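Local structure of putative carboxynorspermidine decarboxylase protein (Sinorhizobium meliloti, 3MT1) at residues B[238-250]-B[257-269]. The protein probably decarboxylates carboxynorspermidine and carboxyspermidine to norspermidine and spermidine, using pyridoxal 5'-phosphate, as a homodimeric class-II (fold type III) decarboxylase. Sequence-based numbering, arbitrary orientation.
Sequences KSTTLEVTVLDTL and AIVDSSIEAHMLD
A257 CA makes a CA-H...O contact with D248 O at 3.5 Å, next to the non-hydrogen-bonded antiparallel pairing of A257 with T249. I258 is then gripped by two consecutive residues of strand 240-250: its O accepts L247 N at 2.7 Å and its N donates to D248 O at 3.1 Å. With L247 at a psi of -29°, this is consistent with a bulge at L247 and D248 opposite I258. The carboxylate of D248 turns to S100 and S102 of the second subunit, whose A80 packs on I258. V259, paired with V246, presses its CB against V244 CG2 at 3.6 Å, on the face that F301 and I316 help to bury.

D260 ends the regular pairing at the centre of an inverse gamma turn. Its N gives T245 O a bent bond, while its OD1 takes T245 N at 3.0 Å, the donor standing 56° out of the carboxylate plane. A chi1 of 62°, with CG between the backbone N and carbonyl carbon, swings the acid back over the neighbouring strand; OD2 reaches T4, which also bonds T245 OG1, and L247 CD1 lies across CB. An alanine here would probably leave T245 N without its acceptor and T4 without one of its partners, and loosen the hold on the turn.

Beyond the turn, S261 CB meets V244 CG1 at 3.7 Å, and its OG hydrogen-bonds H266 ND1 at 2.7 Å. L242 CD2 packs against both this hydroxyl and the selenium of selenomethionine M267, at 3.9 Å from SE. The chain thus passes into the short helical segments carrying D269, a predicted substrate-binding residue, from a hairpin of the C-terminal beta domain that accompanies the eight-stranded parallel barrel in fold type III decarboxylases.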
ATOM      1  N   LYS B 238       1.414  -5.792  20.419  1.00 41.23           N
ATOM      2  CA  LYS B 238       1.782  -4.785  21.443  1.00 42.75           C
ATOM      3  C   LYS B 238       3.293  -4.588  21.623  1.00 42.36           C
ATOM      4  O   LYS B 238       3.743  -4.068  22.652  1.00 44.09           O
ATOM      5  CB  LYS B 238       1.142  -5.139  22.799  1.00 46.19           C
ATOM      6  CG  LYS B 238      -0.382  -5.089  22.782  1.00 50.14           C
ATOM      7  CD  LYS B 238      -0.942  -5.659  24.073  1.00 58.29           C
ATOM      8  CE  LYS B 238      -1.982  -6.770  23.780  1.00 63.61           C
ATOM      9  NZ  LYS B 238      -3.216  -6.258  23.077  1.00 62.03           N
ATOM     10  N   SER B 239       4.072  -5.010  20.637  1.00 40.39           N
ATOM     11  CA  SER B 239       5.508  -4.970  20.773  1.00 41.20           C
ATOM     12  C   SER B 239       6.080  -3.710  20.208  1.00 39.36           C
ATOM     13  O   SER B 239       7.182  -3.309  20.600  1.00 40.75           O
ATOM     14  CB  SER B 239       6.178  -6.130  20.051  1.00 41.56           C
ATOM     15  OG  SER B 239       6.286  -5.828  18.668  1.00 39.79           O
ATOM     16  N   THR B 240       5.357  -3.109  19.264  1.00 37.18           N
ATOM     17  CA  THR B 240       5.926  -2.071  18.426  1.00 35.39           C
ATOM     18  C   THR B 240       5.026  -0.842  18.360  1.00 34.75           C
ATOM     19  O   THR B 240       3.825  -0.964  18.332  1.00 33.23           O
ATOM     20  CB  THR B 240       6.135  -2.641  17.005  1.00 34.64           C
ATOM     21  OG1 THR B 240       6.965  -3.821  17.085  1.00 36.31           O
ATOM     22  CG2 THR B 240       6.760  -1.610  16.036  1.00 31.65           C
ATOM     23  N   THR B 241       5.626   0.344  18.295  1.00 35.49           N
ATOM     24  CA  THR B 241       4.871   1.584  18.104  1.00 35.67           C
ATOM     25  C   THR B 241       5.294   2.305  16.819  1.00 35.14           C
ATOM     26  O   THR B 241       6.410   2.086  16.318  1.00 36.02           O
ATOM     27  CB  THR B 241       5.074   2.539  19.282  1.00 37.17           C
ATOM     28  OG1 THR B 241       6.489   2.709  19.499  1.00 40.00           O
ATOM     29  CG2 THR B 241       4.409   1.978  20.584  1.00 37.41           C
ATOM     30  N   LEU B 242       4.404   3.147  16.282  1.00 33.72           N
ATOM     31  CA  LEU B 242       4.787   4.096  15.240  1.00 32.82           C
ATOM     32  C   LEU B 242       4.893   5.504  15.868  1.00 33.63           C
ATOM     33  O   LEU B 242       3.878   6.088  16.235  1.00 34.35           O
ATOM     34  CB  LEU B 242       3.792   4.080  14.044  1.00 30.95           C
ATOM     35  CG  LEU B 242       3.959   5.132  12.923  1.00 30.67           C
ATOM     36  CD1 LEU B 242       5.375   5.143  12.300  1.00 27.72           C
ATOM     37  CD2 LEU B 242       2.840   5.092  11.814  1.00 27.80           C
ATOM     38  N   GLU B 243       6.112   6.036  15.971  1.00 34.02           N
ATOM     39  CA  GLU B 243       6.354   7.348  16.554  1.00 35.18           C
ATOM     40  C   GLU B 243       6.166   8.520  15.578  1.00 34.33           C
ATOM     41  O   GLU B 243       6.816   8.553  14.529  1.00 34.42           O
ATOM     42  CB  GLU B 243       7.763   7.368  17.136  1.00 36.60           C
ATOM     43  CG  GLU B 243       8.015   6.241  18.150  1.00 40.51           C
ATOM     44  CD  GLU B 243       7.076   6.284  19.363  1.00 45.21           C
ATOM     45  OE1 GLU B 243       6.795   7.390  19.919  1.00 48.19           O
ATOM     46  OE2 GLU B 243       6.619   5.197  19.772  1.00 46.17           O
ATOM     47  N   VAL B 244       5.302   9.481  15.910  1.00 33.95           N
ATOM     48  CA  VAL B 244       5.078  10.643  15.021  1.00 34.18           C
ATOM     49  C   VAL B 244       5.069  12.013  15.760  1.00 36.58           C
ATOM     50  O   VAL B 244       4.960  12.070  16.988  1.00 38.58           O
ATOM     51  CB  VAL B 244       3.766  10.538  14.176  1.00 32.46           C
ATOM     52  CG1 VAL B 244       3.704   9.235  13.385  1.00 29.83           C
ATOM     53  CG2 VAL B 244       2.527  10.690  15.066  1.00 33.12           C
ATOM     54  N   THR B 245       5.167  13.096  14.986  1.00 36.39           N
ATOM     55  CA  THR B 245       5.193  14.432  15.500  1.00 38.09           C
ATOM     56  C   THR B 245       3.996  15.153  14.927  1.00 38.16           C
ATOM     57  O   THR B 245       3.585  14.866  13.813  1.00 36.61           O
ATOM     58  CB  THR B 245       6.508  15.160  15.094  1.00 39.28           C
ATOM     59  OG1 THR B 245       7.623  14.458  15.646  1.00 41.51           O
ATOM     60  CG2 THR B 245       6.563  16.536  15.663  1.00 40.21           C
ATOM     61  N   VAL B 246       3.438  16.096  15.691  1.00 40.21           N
ATOM     62  CA  VAL B 246       2.401  16.989  15.165  1.00 41.14           C
ATOM     63  C   VAL B 246       3.091  18.098  14.408  1.00 42.84           C
ATOM     64  O   VAL B 246       4.097  18.630  14.869  1.00 44.38           O
ATOM     65  CB  VAL B 246       1.543  17.564  16.279  1.00 42.83           C
ATOM     66  CG1 VAL B 246       0.635  18.688  15.772  1.00 42.63           C
ATOM     67  CG2 VAL B 246       0.735  16.438  16.922  1.00 42.37           C
ATOM     68  N   LEU B 247       2.566  18.413  13.232  1.00 42.81           N
ATOM     69  CA  LEU B 247       3.153  19.410  12.348  1.00 44.36           C
ATOM     70  C   LEU B 247       2.278  20.667  12.212  1.00 46.07           C
ATOM     71  O   LEU B 247       2.780  21.751  11.959  1.00 47.54           O
ATOM     72  CB  LEU B 247       3.391  18.802  10.962  1.00 43.38           C
ATOM     73  CG  LEU B 247       4.302  17.601  10.787  1.00 41.84           C
ATOM     74  CD1 LEU B 247       4.223  17.245   9.371  1.00 42.15           C
ATOM     75  CD2 LEU B 247       5.744  17.903  11.161  1.00 45.03           C
ATOM     76  N   ASP B 248       0.971  20.508  12.358  1.00 46.43           N
ATOM     77  CA  ASP B 248       0.054  21.630  12.298  1.00 49.42           C
ATOM     78  C   ASP B 248      -1.199  21.346  13.088  1.00 50.03           C
ATOM     79  O   ASP B 248      -1.584  20.200  13.302  1.00 48.08           O
ATOM     80  CB  ASP B 248      -0.311  22.000  10.861  1.00 49.66           C
ATOM     81  CG  ASP B 248      -0.657  23.482  10.708  1.00 54.84           C
ATOM     82  OD1 ASP B 248      -0.175  24.329  11.521  1.00 56.84           O
ATOM     83  OD2 ASP B 248      -1.408  23.799   9.755  1.00 57.92           O
ATOM     84  N   THR B 249      -1.835  22.421  13.518  1.00 53.53           N
ATOM     85  CA  THR B 249      -3.015  22.338  14.342  1.00 55.59           C
ATOM     86  C   THR B 249      -4.087  23.169  13.671  1.00 58.20           C
ATOM     87  O   THR B 249      -3.777  24.160  13.033  1.00 59.81           O
ATOM     88  CB  THR B 249      -2.642  22.788  15.748  1.00 56.96           C
ATOM     89  OG1 THR B 249      -2.268  21.609  16.484  1.00 56.58           O
ATOM     90  CG2 THR B 249      -3.763  23.522  16.438  1.00 58.83           C
ATOM     91  N   LEU B 250      -5.335  22.738  13.763  1.00 59.91           N
ATOM     92  CA  LEU B 250      -6.408  23.375  13.008  1.00 63.09           C
ATOM     93  C   LEU B 250      -7.746  23.250  13.693  1.00 65.65           C
ATOM     94  O   LEU B 250      -8.036  22.246  14.335  1.00 64.60           O
ATOM     95  CB  LEU B 250      -6.525  22.760  11.600  1.00 61.33           C
ATOM     96  CG  LEU B 250      -5.446  23.047  10.550  1.00 60.74           C
ATOM     97  CD1 LEU B 250      -5.664  22.184   9.319  1.00 58.07           C
ATOM     98  CD2 LEU B 250      -5.405  24.543  10.183  1.00 63.39           C
ATOM     99  N   ALA B 257      -5.344  17.609  14.115  1.00 44.37           N
ATOM    100  CA  ALA B 257      -3.899  17.664  14.156  1.00 42.76           C
ATOM    101  C   ALA B 257      -3.274  16.799  13.052  1.00 39.88           C
ATOM    102  O   ALA B 257      -3.658  15.648  12.858  1.00 38.83           O
ATOM    103  CB  ALA B 257      -3.381  17.262  15.551  1.00 42.47           C
ATOM    104  N   ILE B 258      -2.300  17.370  12.346  1.00 38.81           N
ATOM    105  CA  ILE B 258      -1.570  16.701  11.267  1.00 35.79           C
ATOM    106  C   ILE B 258      -0.254  16.130  11.781  1.00 34.84           C
ATOM    107  O   ILE B 258       0.535  16.853  12.386  1.00 36.07           O
ATOM    108  CB  ILE B 258      -1.196  17.688  10.122  1.00 37.02           C
ATOM    109  CG1 ILE B 258      -2.324  18.702   9.849  1.00 37.88           C
ATOM    110  CG2 ILE B 258      -0.747  16.914   8.828  1.00 32.86           C
ATOM    111  CD1 ILE B 258      -3.520  18.113   9.091  1.00 39.84           C
ATOM    112  N   VAL B 259       0.001  14.855  11.506  1.00 32.31           N
ATOM    113  CA  VAL B 259       1.248  14.232  11.904  1.00 31.29           C
ATOM    114  C   VAL B 259       2.104  13.869  10.691  1.00 31.87           C
ATOM    115  O   VAL B 259       1.618  13.836   9.533  1.00 30.15           O
ATOM    116  CB  VAL B 259       1.035  12.988  12.780  1.00 30.68           C
ATOM    117  CG1 VAL B 259       0.192  13.356  14.014  1.00 31.00           C
ATOM    118  CG2 VAL B 259       0.406  11.845  11.982  1.00 26.63           C
ATOM    119  N   ASP B 260       3.381  13.598  10.962  1.00 32.25           N
ATOM    120  CA  ASP B 260       4.330  13.431   9.888  1.00 33.48           C
ATOM    121  C   ASP B 260       4.330  11.999   9.332  1.00 33.09           C
ATOM    122  O   ASP B 260       5.369  11.396   9.150  1.00 34.47           O
ATOM    123  CB  ASP B 260       5.715  13.918  10.290  1.00 33.71           C
ATOM    124  CG  ASP B 260       6.325  13.136  11.469  1.00 36.39           C
ATOM    125  OD1 ASP B 260       5.639  12.293  12.119  1.00 34.53           O
ATOM    126  OD2 ASP B 260       7.534  13.393  11.745  1.00 39.81           O
ATOM    127  N   SER B 261       3.153  11.489   9.028  1.00 32.58           N
ATOM    128  CA  SER B 261       3.003  10.135   8.577  1.00 32.68           C
ATOM    129  C   SER B 261       1.705  10.076   7.793  1.00 33.77           C
ATOM    130  O   SER B 261       1.009  11.090   7.684  1.00 35.60           O
ATOM    131  CB  SER B 261       2.919   9.216   9.796  1.00 32.78           C
ATOM    132  OG  SER B 261       2.802   7.849   9.452  1.00 30.03           O
ATOM    133  N   SER B 262       1.360   8.897   7.276  1.00 33.88           N
ATOM    134  CA  SER B 262       0.149   8.685   6.480  1.00 34.21           C
ATOM    135  C   SER B 262      -0.345   7.240   6.637  1.00 34.18           C
ATOM    136  O   SER B 262       0.432   6.292   6.474  1.00 33.77           O
ATOM    137  CB  SER B 262       0.488   8.965   5.023  1.00 34.60           C
ATOM    138  OG  SER B 262      -0.598   8.742   4.162  1.00 37.66           O
ATOM    139  N   ILE B 263      -1.628   7.057   6.963  1.00 34.45           N
ATOM    140  CA  ILE B 263      -2.144   5.696   7.064  1.00 34.34           C
ATOM    141  C   ILE B 263      -2.050   4.938   5.747  1.00 34.51           C
ATOM    142  O   ILE B 263      -1.873   3.721   5.763  1.00 34.89           O
ATOM    143  CB  ILE B 263      -3.584   5.569   7.658  1.00 35.48           C
ATOM    144  CG1 ILE B 263      -4.634   6.295   6.805  1.00 35.45           C
ATOM    145  CG2 ILE B 263      -3.624   6.063   9.077  1.00 35.95           C
ATOM    146  CD1 ILE B 263      -6.004   5.750   7.010  1.00 32.57           C
ATOM    147  N   GLU B 264      -2.122   5.638   4.614  1.00 33.95           N
ATOM    148  CA  GLU B 264      -2.037   4.932   3.353  1.00 34.31           C
ATOM    149  C   GLU B 264      -0.644   4.352   3.139  1.00 33.42           C
ATOM    150  O   GLU B 264      -0.491   3.229   2.635  1.00 33.40           O
ATOM    151  CB  GLU B 264      -2.471   5.783   2.137  1.00 35.07           C
ATOM    152  CG  GLU B 264      -2.486   4.924   0.876  1.00 36.77           C
ATOM    153  CD  GLU B 264      -3.193   5.553  -0.299  1.00 40.39           C
ATOM    154  OE1 GLU B 264      -3.974   6.489  -0.086  1.00 46.89           O
ATOM    155  OE2 GLU B 264      -2.947   5.137  -1.445  1.00 39.23           O
ATOM    156  N   ALA B 265       0.365   5.107   3.553  1.00 33.03           N
ATOM    157  CA  ALA B 265       1.736   4.731   3.262  1.00 33.36           C
ATOM    158  C   ALA B 265       2.317   3.846   4.341  1.00 33.43           C
ATOM    159  O   ALA B 265       3.253   3.099   4.078  1.00 35.22           O
ATOM    160  CB  ALA B 265       2.591   5.965   3.094  1.00 32.65           C
ATOM    161  N   HIS B 266       1.786   3.948   5.551  1.00 33.29           N
ATOM    162  CA  HIS B 266       2.504   3.440   6.746  1.00 33.74           C
ATOM    163  C   HIS B 266       1.762   2.436   7.604  1.00 33.43           C
ATOM    164  O   HIS B 266       2.392   1.717   8.358  1.00 34.80           O
ATOM    165  CB  HIS B 266       3.010   4.595   7.616  1.00 32.45           C
ATOM    166  CG  HIS B 266       3.823   5.583   6.847  1.00 34.28           C
ATOM    167  ND1 HIS B 266       3.856   6.927   7.148  1.00 34.87           N
ATOM    168  CD2 HIS B 266       4.618   5.421   5.756  1.00 34.07           C
ATOM    169  CE1 HIS B 266       4.651   7.545   6.291  1.00 34.66           C
ATOM    170  NE2 HIS B 266       5.118   6.656   5.430  1.00 32.66           N
HETATM  171  N   MSE B 267       0.438   2.391   7.492  1.00 33.39           N
HETATM  172  CA  MSE B 267      -0.406   1.521   8.321  1.00 33.28           C
HETATM  173  C   MSE B 267      -1.663   1.194   7.506  1.00 33.39           C
HETATM  174  O   MSE B 267      -2.799   1.500   7.883  1.00 32.89           O
HETATM  175  CB  MSE B 267      -0.717   2.235   9.633  1.00 34.20           C
HETATM  176  CG  MSE B 267       0.368   2.062  10.746  1.00 35.90           C
HETATM  177 SE   MSE B 267      -0.332   2.933  12.361  0.75 45.38          SE
HETATM  178  CE  MSE B 267      -1.143   1.333  13.173  1.00 42.91           C
ATOM    179  N   LEU B 268      -1.414   0.584   6.350  1.00 33.01           N
ATOM    180  CA  LEU B 268      -2.347   0.550   5.266  1.00 33.37           C
ATOM    181  C   LEU B 268      -3.577  -0.276   5.604  1.00 34.67           C
ATOM    182  O   LEU B 268      -4.654  -0.024   5.081  1.00 35.27           O
ATOM    183  CB  LEU B 268      -1.630   0.048   4.011  1.00 33.67           C
ATOM    184  CG  LEU B 268      -2.405  -0.353   2.738  1.00 35.36           C
ATOM    185  CD1 LEU B 268      -3.173   0.834   2.112  1.00 35.75           C
ATOM    186  CD2 LEU B 268      -1.506  -1.048   1.680  1.00 33.81           C
ATOM    187  N   ASP B 269      -3.418  -1.270   6.472  1.00 35.60           N
ATOM    188  CA  ASP B 269      -4.583  -1.996   6.995  1.00 37.26           C
ATOM    189  C   ASP B 269      -5.638  -1.067   7.589  1.00 36.84           C
ATOM    190  O   ASP B 269      -6.826  -1.322   7.438  1.00 38.37           O
ATOM    191  CB  ASP B 269      -4.195  -3.129   7.968  1.00 38.63           C
ATOM    192  CG  ASP B 269      -4.080  -4.511   7.255  1.00 41.51           C
ATOM    193  OD1 ASP B 269      -3.709  -4.526   6.071  1.00 42.55           O
ATOM    194  OD2 ASP B 269      -4.369  -5.579   7.857  1.00 44.14           O
TER